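Polysaccharide biosynthesis protein CapD (Bacillus thuringiensis HD-771, PDB 6BWC) is an NADP-dependent short-chain dehydrogenase-type enzyme of CMP-pseudaminic acid biosynthesis, probably acting on UDP-N-acetylglucosamine in the pathway that supplies flagellin glycosylation. Local coordinates at residues 111-116 with 148-153. The protein carries 2 engineered substitutions. Residues are numbered along the deposited sequence; the frame is centred on the assembly and turned at random.
Sequences NVIKAA and RLITSA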
loop_
_atom_site.group_PDB
_atom_site.type_symbol
_atom_site.label_atom_id
_atom_site.label_comp_id
_atom_site.label_asym_id
_atom_site.label_seq_id
_atom_site.Cartn_x
_atom_site.Cartn_y
_atom_site.Cartn_z
ATOM N N ASN C 111 14.598 0.211 1.615
ATOM C CA ASN C 111 14.062 0.545 2.920
ATOM C C ASN C 111 15.195 0.936 3.891
ATOM O O ASN C 111 15.080 1.966 4.543
ATOM C CB ASN C 111 13.174 -0.582 3.483
ATOM C CG ASN C 111 11.843 -0.708 2.754
ATOM O OD1 ASN C 111 11.342 0.276 2.162
ATOM N ND2 ASN C 111 11.251 -1.932 2.786
ATOM N N VAL C 112 16.286 0.164 3.943
ATOM C CA VAL C 112 17.438 0.535 4.763
ATOM C C VAL C 112 17.928 1.963 4.423
ATOM O O VAL C 112 18.025 2.833 5.302
ATOM C CB VAL C 112 18.577 -0.504 4.622
ATOM C CG1 VAL C 112 19.914 0.005 5.151
ATOM C CG2 VAL C 112 18.196 -1.775 5.350
ATOM N N ILE C 113 18.205 2.192 3.144
ATOM C CA ILE C 113 18.772 3.455 2.667
ATOM C C ILE C 113 17.902 4.662 3.057
ATOM O O ILE C 113 18.388 5.651 3.636
ATOM C CB ILE C 113 19.001 3.386 1.130
ATOM C CG1 ILE C 113 20.173 2.424 0.847
ATOM C CG2 ILE C 113 19.299 4.770 0.539
ATOM C CD1 ILE C 113 20.299 1.922 -0.576
ATOM N N LYS C 114 16.617 4.546 2.734
ATOM C CA LYS C 114 15.601 5.541 3.036
ATOM C C LYS C 114 15.464 5.792 4.552
ATOM O O LYS C 114 15.404 6.932 5.002
ATOM C CB LYS C 114 14.288 5.019 2.464
ATOM C CG LYS C 114 13.132 5.995 2.439
ATOM C CD LYS C 114 11.815 5.295 2.036
ATOM C CE LYS C 114 10.570 5.992 2.651
ATOM N NZ LYS C 114 9.471 5.037 3.033
ATOM N N ALA C 115 15.423 4.710 5.324
ATOM C CA ALA C 115 15.301 4.767 6.778
ATOM C C ALA C 115 16.536 5.352 7.469
ATOM O O ALA C 115 16.420 6.032 8.514
ATOM C CB ALA C 115 15.046 3.375 7.332
ATOM N N ALA C 116 17.711 5.033 6.914
ATOM C CA ALA C 116 18.990 5.466 7.452
ATOM C C ALA C 116 19.200 6.966 7.251
ATOM O O ALA C 116 19.692 7.662 8.165
ATOM C CB ALA C 116 20.102 4.670 6.801
ATOM N N ARG C 148 24.188 -1.124 -6.573
ATOM C CA ARG C 148 23.794 0.080 -7.307
ATOM C C ARG C 148 22.950 1.076 -6.526
ATOM O O ARG C 148 23.205 2.286 -6.612
ATOM C CB ARG C 148 23.113 -0.285 -8.634
ATOM C CG ARG C 148 23.968 -0.049 -9.862
ATOM C CD ARG C 148 25.419 -0.463 -9.691
ATOM N NE ARG C 148 26.008 -0.776 -10.988
ATOM C CZ ARG C 148 27.119 -1.486 -11.169
ATOM N NH1 ARG C 148 27.546 -1.746 -12.401
ATOM N NH2 ARG C 148 27.806 -1.952 -10.129
ATOM N N LEU C 149 21.952 0.586 -5.796
ATOM C CA LEU C 149 21.202 1.429 -4.846
ATOM C C LEU C 149 22.122 2.138 -3.840
ATOM O O LEU C 149 21.949 3.303 -3.520
ATOM C CB LEU C 149 20.227 0.589 -4.042
ATOM C CG LEU C 149 18.789 0.411 -4.463
ATOM C CD1 LEU C 149 18.541 0.629 -5.941
ATOM C CD2 LEU C 149 18.378 -0.992 -4.043
ATOM N N ILE C 150 23.097 1.412 -3.337
ATOM C CA ILE C 150 24.036 1.953 -2.364
ATOM C C ILE C 150 24.844 3.130 -2.913
ATOM O O ILE C 150 24.935 4.150 -2.245
ATOM C CB ILE C 150 24.946 0.823 -1.806
ATOM C CG1 ILE C 150 24.106 -0.126 -0.915
ATOM C CG2 ILE C 150 26.157 1.385 -1.049
ATOM C CD1 ILE C 150 23.681 0.453 0.438
ATOM N N THR C 151 25.405 2.989 -4.112
ATOM C CA THR C 151 26.180 4.075 -4.730
ATOM C C THR C 151 25.335 5.307 -5.035
ATOM O O THR C 151 25.780 6.436 -4.802
ATOM C CB THR C 151 26.822 3.652 -6.063
ATOM O OG1 THR C 151 27.240 2.283 -6.009
ATOM C CG2 THR C 151 28.010 4.530 -6.370
ATOM N N SER C 152 24.133 5.073 -5.566
ATOM C CA SER C 152 23.147 6.141 -5.809
ATOM C C SER C 152 22.728 6.953 -4.566
ATOM O O SER C 152 22.686 8.180 -4.595
ATOM C CB SER C 152 21.895 5.570 -6.442
ATOM O OG SER C 152 21.106 6.633 -6.930
ATOM N N ALA C 153 22.403 6.254 -3.486
ATOM C CA ALA C 153 22.174 6.885 -2.197
ATOM C C ALA C 153 23.255 7.921 -1.878
ATOM O O ALA C 153 22.933 9.063 -1.553
ATOM C CB ALA C 153 22.119 5.837 -1.108
#
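Two short helical segments, 111-116 and 148-153, run side by side in nearly the same direction and come nearest at I113 and A153. Their axes approach to 10.5 Å, with a signed crossing angle of -21°. The CA atoms of I113 and A153 lie 6.9 Å apart, at a point where the partner's side chain is only a methyl.

From segment 111-116 the whole contact is carried by I113, which reaches into the opposing surface between L149, I150 and A153. Its two branches divide the work. With chi1 at -71°, CG1 lies anti to the carbonyl carbon and CG2 anti to the backbone N, and CG2 sits against the methyl of A153, with CG2 to CB at 3.4 Å. The longer branch, extended at chi2 163°, carries CD1 one turn back along the partner helix. There CD1 lies 3.7 Å from CB of L149, the two side chains crossing at about a right angle, and 3.6 Å from the carbonyl O of L149. On another flank I150, whose CB does not point at I113, bends its CD1 in to meet CD1 of I113 at 3.8 Å. One isoleucine thus fits among L149, I150 and, a turn further on, A153, and everything that meets is apolar except that backbone oxygen, which already accepts the amide of A153 within its own helix.

In the fold, the segments belong to helices 98-118 and 138-156 of the Rossmann domain, neighbours on the sheet, over its parallel part. L149 also packs on I106, T109 and Q110 of helix 98-118, and it touches P98 of a second subunit. F164 of strand 163-169 underlies I113, I150 and A153, closing the contact from the sheet side.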